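Local structure of invasion protein INVA (Salmonella enterica, 2X49) at residues Ser101-Phe105 against Leu283-Lys288; Val73-Arg79 against Ala125-Leu129; Leu236-Ser242 against Val327-Ile333. The protein belongs to the inner-membrane export apparatus of the Salmonella type III secretion system and is involved in invasion of intestinal epithelial cells. All blocks are in the same frame, centred on the assembly; numbering follows the deposited sequence.

In the fold
In this C-terminal domain of the protein, the chain opens interaction 2 at Val-73-Arg-79 and, before closing it, runs through Ser-101-Phe-105, the first half of interaction 1. Helix 125-139 then closes interaction 2 at its first turn. Strand 236-240 opens interaction 3, Leu-283-Lys-288 returns to close the long loop of interaction 1, and the C-terminal strand 327-332 closes interaction 3. Interaction 1 therefore crosses both others, whereas 2 and 3 follow in series. It also touches both: Lys-288 reaches Glu-128, and Leu-283 packs on Val-239 and Lys-331. The result is a connection between the antiparallel sheet, helix 125-139 and the C-terminal parallel sheet.

Interaction 1: Ser101-Phe105 against Leu283-Lys288; sequences SSQYF and LLIAHK
Turned anti to its own carbonyl carbon (chi1 -79°), the hydroxyl of Ser-102 is carried across to His-287, whose own first torsion (chi1 -58°) sets the imidazole with one face toward it. Ser-102 OG thus does two things at once. It accepts a nearly straight bond, 170° at the hydrogen, from His-287 N at 3.1 Å, and it sits over one face of the imidazole, off-centre. Ser-101 approaches the same ring from its edge, its OG 3.2 Å from His-287 CE1. Serine suits Ser-102's place because its short hydroxyl brings an acceptor close to both backbone N-H and ring.

Ala-286 offers only a methyl group to its neighbour, and the fit is tight: its CB lies 3.3 Å from Tyr-104 CE1. At the edge of the same phenol, level with the ring, is Lys-288 CE, while the lysine's NZ is held by His-131 and Glu-128. Leu-284 CD2 packs against Phe-105, 3.9 Å from its CZ, the side chains crossing at a slant.

Waters bridge the backbones where they do not bond directly. One donates to both Gln-103 O (2.6 Å) and Leu-284 O, and another joins Gln-103 N to Leu-283 O. A third links Tyr-104 OH to Lys-288 N. A fourth donates to Ser-101 O (2.8 Å) and bonds to His-287 NE2 (3.0 Å), holding the imidazole from its edge.

Strand 102-107 lies between strands 95-99 and 78-80 of the antiparallel sheet. The loop 283-288 lies between that sheet and the parallel one, where Leu-283 packs on Val-239 and Ile-285 on Arg-237, with Lys-288 against helix 125-139.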
loop_
_atom_site.group_PDB
_atom_site.type_symbol
_atom_site.label_atom_id
_atom_site.label_comp_id
_atom_site.label_asym_id
_atom_site.label_seq_id
_atom_site.Cartn_x
_atom_site.Cartn_y
_atom_site.Cartn_z
ATOM N N SER A 101 6.368 -9.506 11.850
ATOM C CA SER A 101 6.038 -10.934 11.595
ATOM C C SER A 101 6.023 -11.305 10.122
ATOM O O SER A 101 5.735 -12.457 9.752
ATOM C CB SER A 101 4.741 -11.366 12.279
ATOM O OG SER A 101 3.592 -10.753 11.717
ATOM N N SER A 102 6.395 -10.349 9.299
ATOM C CA SER A 102 6.531 -10.622 7.857
ATOM C C SER A 102 7.866 -11.254 7.591
ATOM O O SER A 102 8.896 -10.796 8.068
ATOM C CB SER A 102 6.466 -9.368 6.973
ATOM O OG SER A 102 5.175 -8.917 6.775
ATOM N N GLN A 103 7.807 -12.277 6.775
ATOM C CA GLN A 103 9.007 -13.001 6.339
ATOM C C GLN A 103 9.155 -12.931 4.832
ATOM O O GLN A 103 8.179 -12.892 4.071
ATOM C CB GLN A 103 8.987 -14.450 6.811
ATOM C CG GLN A 103 9.399 -14.714 8.284
ATOM C CD GLN A 103 9.405 -16.201 8.621
ATOM O OE1 GLN A 103 10.589 -16.827 8.548
ATOM N NE2 GLN A 103 8.350 -16.797 8.894
ATOM N N TYR A 104 10.416 -12.862 4.441
ATOM C CA TYR A 104 10.816 -12.795 3.015
ATOM C C TYR A 104 11.828 -13.878 2.712
ATOM O O TYR A 104 12.799 -14.027 3.421
ATOM C CB TYR A 104 11.414 -11.433 2.693
ATOM C CG TYR A 104 10.499 -10.295 3.033
ATOM C CD1 TYR A 104 9.673 -9.752 2.094
ATOM C CD2 TYR A 104 10.484 -9.752 4.317
ATOM C CE1 TYR A 104 8.827 -8.729 2.421
ATOM C CE2 TYR A 104 9.624 -8.725 4.653
ATOM C CZ TYR A 104 8.813 -8.203 3.677
ATOM O OH TYR A 104 7.938 -7.160 3.873
ATOM N N PHE A 105 11.589 -14.588 1.617
ATOM C CA PHE A 105 12.361 -15.766 1.248
ATOM C C PHE A 105 13.010 -15.565 -0.103
ATOM O O PHE A 105 12.371 -15.245 -1.106
ATOM C CB PHE A 105 11.437 -16.997 1.235
ATOM C CG PHE A 105 10.866 -17.326 2.598
ATOM C CD1 PHE A 105 11.534 -18.167 3.469
ATOM C CD2 PHE A 105 9.674 -16.763 3.007
ATOM C CE1 PHE A 105 11.023 -18.425 4.733
ATOM C CE2 PHE A 105 9.143 -17.052 4.267
ATOM C CZ PHE A 105 9.823 -17.830 5.120
ATOM N N LEU A 283 2.279 -16.902 9.119
ATOM C CA LEU A 283 2.189 -16.639 7.638
ATOM C C LEU A 283 3.561 -16.573 6.990
ATOM O O LEU A 283 4.518 -16.016 7.559
ATOM C CB LEU A 283 1.447 -15.354 7.300
ATOM C CG LEU A 283 0.043 -15.280 7.850
ATOM C CD1 LEU A 283 -0.600 -13.990 7.438
ATOM C CD2 LEU A 283 -0.689 -16.531 7.345
ATOM N N LEU A 284 3.634 -17.136 5.786
ATOM C CA LEU A 284 4.892 -17.193 5.013
ATOM C C LEU A 284 4.914 -16.299 3.785
ATOM O O LEU A 284 5.932 -16.259 3.046
ATOM C CB LEU A 284 5.206 -18.616 4.560
ATOM C CG LEU A 284 5.395 -19.644 5.651
ATOM C CD1 LEU A 284 5.770 -20.971 4.997
ATOM C CD2 LEU A 284 6.491 -19.215 6.628
ATOM N N ILE A 285 3.793 -15.633 3.572
ATOM C CA ILE A 285 3.685 -14.568 2.571
ATOM C C ILE A 285 3.710 -13.199 3.287
ATOM O O ILE A 285 2.974 -12.963 4.224
ATOM C CB ILE A 285 2.440 -14.755 1.708
ATOM C CG1 ILE A 285 2.556 -16.096 0.958
ATOM C CG2 ILE A 285 2.267 -13.631 0.742
ATOM C CD1 ILE A 285 1.458 -16.271 -0.069
ATOM N N ALA A 286 4.619 -12.333 2.858
ATOM C CA ALA A 286 4.774 -10.987 3.482
ATOM C C ALA A 286 3.489 -10.191 3.412
ATOM O O ALA A 286 2.724 -10.292 2.476
ATOM C CB ALA A 286 5.873 -10.202 2.799
ATOM N N HIS A 287 3.283 -9.364 4.422
ATOM C CA HIS A 287 2.034 -8.595 4.534
ATOM C C HIS A 287 1.759 -7.676 3.378
ATOM O O HIS A 287 0.588 -7.515 3.024
ATOM C CB HIS A 287 1.968 -7.814 5.858
ATOM C CG HIS A 287 2.071 -8.704 7.049
ATOM N ND1 HIS A 287 2.306 -8.231 8.326
ATOM C CD2 HIS A 287 2.031 -10.054 7.141
ATOM C CE1 HIS A 287 2.388 -9.261 9.155
ATOM N NE2 HIS A 287 2.225 -10.377 8.461
ATOM N N LYS A 288 2.806 -7.086 2.788
ATOM C CA LYS A 288 2.589 -6.146 1.664
ATOM C C LYS A 288 2.027 -6.844 0.455
ATOM O O LYS A 288 1.516 -6.198 -0.445
ATOM C CB LYS A 288 3.836 -5.379 1.226
ATOM C CG LYS A 288 4.952 -6.212 0.785
ATOM C CD LYS A 288 6.163 -5.358 0.309
ATOM C CE LYS A 288 7.283 -6.234 -0.205
ATOM N NZ LYS A 288 6.881 -6.768 -1.535
HETATM O O HOH W 1 3.090 -13.074 9.293
HETATM O O HOH W 2 7.127 -13.964 1.927
HETATM O O HOH W 3 4.987 -13.154 6.180
HETATM O O HOH W 4 5.396 -6.758 4.260
#

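Interaction 2: Val73-Arg79 against Ala125-Leu129; sequences VYFDLMR and ALDEL
Arg-79 and Glu-128 meet at an angle, their guanidinium and carboxylate planes turned 63° apart. Arg-79 NH1 donates to Glu-128 OE1 at 2.8 Å in a salt bridge. The oxygen lies in the guanidinium plane, but the donor reaches it on the syn side, 28° out of the carboxylate plane. An extended arginine spans the gap, whereas the glutamate bends at its second torsion (chi2 73°) to bring its carboxylate round.

Val-73 and Leu-129 cross at about a right angle, with Val-73 CG2 3.6 Å from Leu-129 CD1. The other branch of the valine, CG1, serves both sides: it lies 3.5 Å from Ala-125 O and also over one face of the Phe-75 ring, off-centre. The Phe-75 ring presents its edge to Leu-126, CE1 to CD2 at 4.0 Å. Ala-125, small enough for the turn to close over it, brings CB to 3.4 Å from Tyr-74 O.

Arg-79 has a further partner in Asp-289 and Glu-128 one in Arg-123, so the bridge belongs to an ionic cluster whose Arg-79 and Glu-128 are buried. The arrangement is that of a type I beta turn, Tyr-74 to Leu-77, in the link from strand 66-72 of the mixed sheet to strand 78-80 of the antiparallel sheet, packed on the first turn of helix 125-139.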
loop_
_atom_site.group_PDB
_atom_site.type_symbol
_atom_site.label_atom_id
_atom_site.label_comp_id
_atom_site.label_asym_id
_atom_site.label_seq_id
_atom_site.Cartn_x
_atom_site.Cartn_y
_atom_site.Cartn_z
ATOM N N VAL A 73 17.366 -6.229 0.662
ATOM C CA VAL A 73 17.189 -6.634 -0.706
ATOM C C VAL A 73 18.412 -7.455 -1.100
ATOM O O VAL A 73 19.498 -6.918 -1.099
ATOM C CB VAL A 73 17.087 -5.401 -1.659
ATOM C CG1 VAL A 73 17.024 -5.832 -3.153
ATOM C CG2 VAL A 73 15.899 -4.521 -1.316
ATOM N N TYR A 74 18.217 -8.724 -1.418
ATOM C CA TYR A 74 19.331 -9.599 -1.893
ATOM C C TYR A 74 19.460 -9.434 -3.381
ATOM O O TYR A 74 18.908 -10.171 -4.186
ATOM C CB TYR A 74 19.177 -11.075 -1.409
ATOM C CG TYR A 74 19.443 -11.205 0.073
ATOM C CD1 TYR A 74 20.737 -11.380 0.566
ATOM C CD2 TYR A 74 18.415 -11.137 1.017
ATOM C CE1 TYR A 74 21.003 -11.418 1.862
ATOM C CE2 TYR A 74 18.671 -11.195 2.334
ATOM C CZ TYR A 74 19.960 -11.360 2.774
ATOM O OH TYR A 74 20.260 -11.403 4.117
ATOM N N PHE A 75 20.286 -8.470 -3.743
ATOM C CA PHE A 75 20.455 -8.002 -5.127
ATOM C C PHE A 75 20.830 -9.106 -6.111
ATOM O O PHE A 75 20.462 -9.058 -7.295
ATOM C CB PHE A 75 21.491 -6.874 -5.244
ATOM C CG PHE A 75 21.046 -5.584 -4.608
ATOM C CD1 PHE A 75 20.106 -4.807 -5.228
ATOM C CD2 PHE A 75 21.517 -5.201 -3.353
ATOM C CE1 PHE A 75 19.666 -3.624 -4.638
ATOM C CE2 PHE A 75 21.061 -4.011 -2.743
ATOM C CZ PHE A 75 20.156 -3.238 -3.400
ATOM N N ASP A 76 21.537 -10.092 -5.609
ATOM C CA ASP A 76 22.060 -11.186 -6.459
ATOM C C ASP A 76 21.155 -12.441 -6.448
ATOM O O ASP A 76 21.468 -13.444 -7.084
ATOM C CB ASP A 76 23.507 -11.539 -6.044
ATOM C CG ASP A 76 24.445 -10.306 -6.033
ATOM O OD1 ASP A 76 24.269 -9.423 -6.878
ATOM O OD2 ASP A 76 25.311 -10.226 -5.131
ATOM N N LEU A 77 20.033 -12.358 -5.718
ATOM C CA LEU A 77 19.078 -13.508 -5.544
ATOM C C LEU A 77 17.692 -13.123 -6.103
ATOM O O LEU A 77 17.492 -12.038 -6.617
ATOM C CB LEU A 77 18.970 -13.961 -4.070
ATOM C CG LEU A 77 20.262 -14.315 -3.280
ATOM C CD1 LEU A 77 20.030 -14.704 -1.830
ATOM C CD2 LEU A 77 20.966 -15.458 -4.070
ATOM N N MET A 78 16.774 -14.079 -5.985
ATOM C CA MET A 78 15.387 -13.979 -6.432
ATOM C C MET A 78 14.458 -14.186 -5.252
ATOM O O MET A 78 14.608 -15.107 -4.475
ATOM C CB MET A 78 15.078 -15.049 -7.495
ATOM C CG MET A 78 15.862 -14.915 -8.732
ATOM S SD MET A 78 15.459 -13.454 -9.683
ATOM C CE MET A 78 13.841 -13.950 -10.335
ATOM N N ARG A 79 13.407 -13.383 -5.190
ATOM C CA ARG A 79 12.421 -13.575 -4.126
ATOM C C ARG A 79 11.292 -14.498 -4.526
ATOM O O ARG A 79 10.711 -14.339 -5.604
ATOM C CB ARG A 79 11.846 -12.235 -3.693
ATOM C CG ARG A 79 10.935 -12.432 -2.512
ATOM C CD ARG A 79 10.212 -11.200 -1.973
ATOM N NE ARG A 79 9.010 -11.657 -1.259
ATOM C CZ ARG A 79 7.832 -11.044 -1.251
ATOM N NH1 ARG A 79 7.660 -9.900 -1.903
ATOM N NH2 ARG A 79 6.805 -11.588 -0.590
ATOM N N ALA A 125 15.183 -8.797 -7.794
ATOM C CA ALA A 125 15.559 -8.031 -6.639
ATOM C C ALA A 125 15.203 -6.528 -6.761
ATOM O O ALA A 125 14.685 -5.913 -5.804
ATOM C CB ALA A 125 17.016 -8.257 -6.223
ATOM N N LEU A 126 15.422 -5.957 -7.939
ATOM C CA LEU A 126 15.141 -4.505 -8.160
ATOM C C LEU A 126 13.622 -4.250 -8.181
ATOM O O LEU A 126 13.125 -3.226 -7.717
ATOM C CB LEU A 126 15.863 -3.971 -9.394
ATOM C CG LEU A 126 17.378 -3.809 -9.235
ATOM C CD1 LEU A 126 18.025 -3.327 -10.556
ATOM C CD2 LEU A 126 17.739 -2.879 -8.094
ATOM N N ASP A 127 12.885 -5.250 -8.643
ATOM C CA ASP A 127 11.418 -5.183 -8.656
ATOM C C ASP A 127 10.854 -5.240 -7.253
ATOM O O ASP A 127 9.872 -4.573 -6.919
ATOM C CB ASP A 127 10.802 -6.289 -9.512
ATOM C CG ASP A 127 10.941 -6.007 -11.009
ATOM O OD1 ASP A 127 11.198 -4.839 -11.413
ATOM O OD2 ASP A 127 10.792 -6.956 -11.806
ATOM N N GLU A 128 11.486 -6.052 -6.429
ATOM C CA GLU A 128 11.090 -6.156 -5.022
ATOM C C GLU A 128 11.413 -4.827 -4.297
ATOM O O GLU A 128 10.624 -4.321 -3.527
ATOM C CB GLU A 128 11.762 -7.353 -4.323
ATOM C CG GLU A 128 11.499 -7.394 -2.819
ATOM C CD GLU A 128 10.077 -7.811 -2.439
ATOM O OE1 GLU A 128 9.210 -8.014 -3.327
ATOM O OE2 GLU A 128 9.833 -7.929 -1.220
ATOM N N LEU A 129 12.543 -4.245 -4.617
ATOM C CA LEU A 129 12.991 -3.021 -3.937
ATOM C C LEU A 129 12.026 -1.885 -4.274
ATOM O O LEU A 129 11.579 -1.155 -3.418
ATOM C CB LEU A 129 14.390 -2.618 -4.382
ATOM C CG LEU A 129 14.897 -1.261 -3.819
ATOM C CD1 LEU A 129 14.822 -1.197 -2.316
ATOM C CD2 LEU A 129 16.299 -1.018 -4.306
HETATM O O HOH W 5 17.127 -10.170 -9.526
#

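Interaction 3: Leu236-Ser242 against Val327-Ile333; sequences LRAVMVS and VNVIKTI
The flat groups that meet between Leu-236-Ser-242 and Val-327-Ile-333 are peptide units, and they are turned differently along the pair. Met-240 N reaches Lys-331 O, 2.8 Å away, in the carbonyl plane. Ala-238 N comes to Asn-328 O tilted 31° from the plane of the Asn-328 carbonyl. Ile-330 N, by contrast, points almost straight down the C=O of Ala-238.

The sheet that these groups build also has two faces. Leu-236, Ala-238 and Met-240 share one with Val-327, Val-329 and Thr-332; Arg-237 and Val-239 share the other with Asn-328 and Lys-331. On the first, Met-240 CB rests 4.1 Å from Val-329 CG1. Val-239, on the other face, brings CG1 to 3.7 Å from CG1 of Ile-333, the two side chains crossing at about a right angle. Beta-branched residues suit extended strands, and Val-239 uses both its branches, CG1 for Ile-333 and CG2 for Ile-330.

Both strands run in the same direction, their short axes 37° apart. Asn-328 N gives a straight bond to Leu-236 O at 2.8 Å, and Ile-333 N bonds to Met-240 O at 2.7 Å. In between, Ile-330 is an extra residue: Ala-238 pairs with Val-329, yet Met-240 pairs with Thr-332. This is a beta bulge. With Ile-330 CG1 standing between backbone N and carbonyl carbon (chi1 71°), that atom comes 4.1 Å from Val-239 CG2.

Ser-242, the N-cap of helix 243-252, directs OG to Val-245 N. The chemistry implies that backbone bonds and apolar contact fix the C-terminal strand at the outermost position of the parallel sheet, while a hydrogen bond from Asn-328 to Glu-235 and a salt bridge from Lys-331 to Asp-282 tie its polar ends to neighbouring segments.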
loop_
_atom_site.group_PDB
_atom_site.type_symbol
_atom_site.label_atom_id
_atom_site.label_comp_id
_atom_site.label_asym_id
_atom_site.label_seq_id
_atom_site.Cartn_x
_atom_site.Cartn_y
_atom_site.Cartn_z
ATOM N N LEU A 236 -5.188 -12.764 -6.487
ATOM C CA LEU A 236 -5.245 -12.006 -5.235
ATOM C C LEU A 236 -5.028 -12.932 -4.050
ATOM O O LEU A 236 -5.767 -13.897 -3.836
ATOM C CB LEU A 236 -6.589 -11.298 -5.113
ATOM C CG LEU A 236 -6.786 -10.354 -3.956
ATOM C CD1 LEU A 236 -5.940 -9.100 -4.167
ATOM C CD2 LEU A 236 -8.249 -9.980 -3.837
ATOM N N ARG A 237 -4.000 -12.632 -3.272
ATOM C CA ARG A 237 -3.681 -13.420 -2.067
ATOM C C ARG A 237 -4.265 -12.708 -0.864
ATOM O O ARG A 237 -3.985 -11.550 -0.662
ATOM C CB ARG A 237 -2.169 -13.613 -1.902
ATOM C CG ARG A 237 -1.534 -14.187 -3.127
ATOM C CD ARG A 237 -0.040 -14.378 -3.037
ATOM N NE ARG A 237 0.370 -15.122 -4.227
ATOM C CZ ARG A 237 0.798 -14.571 -5.356
ATOM N NH1 ARG A 237 0.956 -13.261 -5.455
ATOM N NH2 ARG A 237 1.089 -15.335 -6.388
ATOM N N ALA A 238 -5.068 -13.437 -0.104
ATOM C CA ALA A 238 -5.899 -12.886 0.984
ATOM C C ALA A 238 -5.933 -13.718 2.235
ATOM O O ALA A 238 -5.739 -14.916 2.234
ATOM C CB ALA A 238 -7.343 -12.695 0.472
ATOM N N VAL A 239 -6.133 -12.967 3.313
ATOM C CA VAL A 239 -6.528 -13.472 4.633
ATOM C C VAL A 239 -7.944 -12.978 4.922
ATOM O O VAL A 239 -8.277 -11.825 4.741
ATOM C CB VAL A 239 -5.545 -12.981 5.711
ATOM C CG1 VAL A 239 -6.049 -13.326 7.123
ATOM C CG2 VAL A 239 -4.122 -13.537 5.463
ATOM N N MET A 240 -8.808 -13.870 5.367
ATOM C CA MET A 240 -10.214 -13.500 5.610
ATOM C C MET A 240 -10.387 -13.223 7.080
ATOM O O MET A 240 -9.824 -13.903 7.904
ATOM C CB MET A 240 -11.124 -14.635 5.166
ATOM C CG MET A 240 -12.624 -14.364 5.310
ATOM S SD MET A 240 -13.477 -15.070 3.897
ATOM C CE MET A 240 -12.671 -14.064 2.657
ATOM N N VAL A 241 -11.154 -12.210 7.384
ATOM C CA VAL A 241 -11.569 -11.925 8.772
ATOM C C VAL A 241 -12.796 -12.807 9.085
ATOM O O VAL A 241 -13.759 -12.859 8.348
ATOM C CB VAL A 241 -11.907 -10.424 8.988
ATOM C CG1 VAL A 241 -12.257 -10.155 10.441
ATOM C CG2 VAL A 241 -10.754 -9.515 8.523
ATOM N N SER A 242 -12.733 -13.472 10.215
ATOM C CA SER A 242 -13.831 -14.337 10.717
ATOM C C SER A 242 -15.027 -13.535 11.151
ATOM O O SER A 242 -14.948 -12.378 11.519
ATOM C CB SER A 242 -13.374 -15.212 11.881
ATOM O OG SER A 242 -13.122 -14.442 13.022
ATOM N N VAL A 327 -8.720 -15.855 -6.647
ATOM C CA VAL A 327 -8.495 -15.441 -5.248
ATOM C C VAL A 327 -8.039 -16.627 -4.427
ATOM O O VAL A 327 -8.584 -17.715 -4.491
ATOM C CB VAL A 327 -9.773 -14.791 -4.629
ATOM C CG1 VAL A 327 -9.558 -14.355 -3.177
ATOM C CG2 VAL A 327 -10.209 -13.560 -5.423
ATOM N N ASN A 328 -6.970 -16.419 -3.690
ATOM C CA ASN A 328 -6.414 -17.453 -2.837
ATOM C C ASN A 328 -6.453 -16.997 -1.394
ATOM O O ASN A 328 -5.640 -16.194 -0.968
ATOM C CB ASN A 328 -4.959 -17.707 -3.244
ATOM C CG ASN A 328 -4.273 -18.727 -2.363
ATOM O OD1 ASN A 328 -4.924 -19.459 -1.625
ATOM N ND2 ASN A 328 -2.950 -18.795 -2.452
ATOM N N VAL A 329 -7.405 -17.531 -0.644
ATOM C CA VAL A 329 -7.485 -17.253 0.803
ATOM C C VAL A 329 -6.582 -18.219 1.554
ATOM O O VAL A 329 -6.845 -19.400 1.598
ATOM C CB VAL A 329 -8.932 -17.399 1.360
ATOM C CG1 VAL A 329 -8.919 -17.248 2.880
ATOM C CG2 VAL A 329 -9.858 -16.379 0.740
ATOM N N ILE A 330 -5.489 -17.686 2.091
ATOM C CA ILE A 330 -4.435 -18.521 2.747
ATOM C C ILE A 330 -4.643 -18.763 4.244
ATOM O O ILE A 330 -4.009 -19.611 4.863
ATOM C CB ILE A 330 -3.016 -17.970 2.493
ATOM C CG1 ILE A 330 -2.771 -16.671 3.253
ATOM C CG2 ILE A 330 -2.759 -17.818 0.992
ATOM C CD1 ILE A 330 -1.322 -16.151 3.087
ATOM N N LYS A 331 -5.607 -18.046 4.784
ATOM C CA LYS A 331 -5.833 -18.016 6.227
ATOM C C LYS A 331 -7.059 -17.207 6.619
ATOM O O LYS A 331 -7.400 -16.238 5.962
ATOM C CB LYS A 331 -4.585 -17.442 6.957
ATOM C CG LYS A 331 -4.668 -17.695 8.433
ATOM C CD LYS A 331 -3.445 -18.307 8.972
ATOM C CE LYS A 331 -3.662 -18.719 10.377
ATOM N NZ LYS A 331 -2.383 -18.612 11.077
ATOM N N THR A 332 -7.673 -17.631 7.717
ATOM C CA THR A 332 -8.777 -16.861 8.365
ATOM C C THR A 332 -8.387 -16.390 9.764
ATOM O O THR A 332 -7.797 -17.118 10.542
ATOM C CB THR A 332 -10.077 -17.711 8.448
ATOM O OG1 THR A 332 -10.528 -18.033 7.130
ATOM C CG2 THR A 332 -11.204 -16.930 9.141
ATOM N N ILE A 333 -8.683 -15.128 10.045
ATOM C CA ILE A 333 -8.446 -14.554 11.392
ATOM C C ILE A 333 -9.582 -14.865 12.374
ATOM O O ILE A 333 -10.734 -14.483 12.153
ATOM C CB ILE A 333 -8.183 -13.047 11.354
ATOM C CG1 ILE A 333 -6.822 -12.806 10.709
ATOM C CG2 ILE A 333 -8.210 -12.485 12.779
ATOM C CD1 ILE A 333 -6.551 -11.398 10.307
#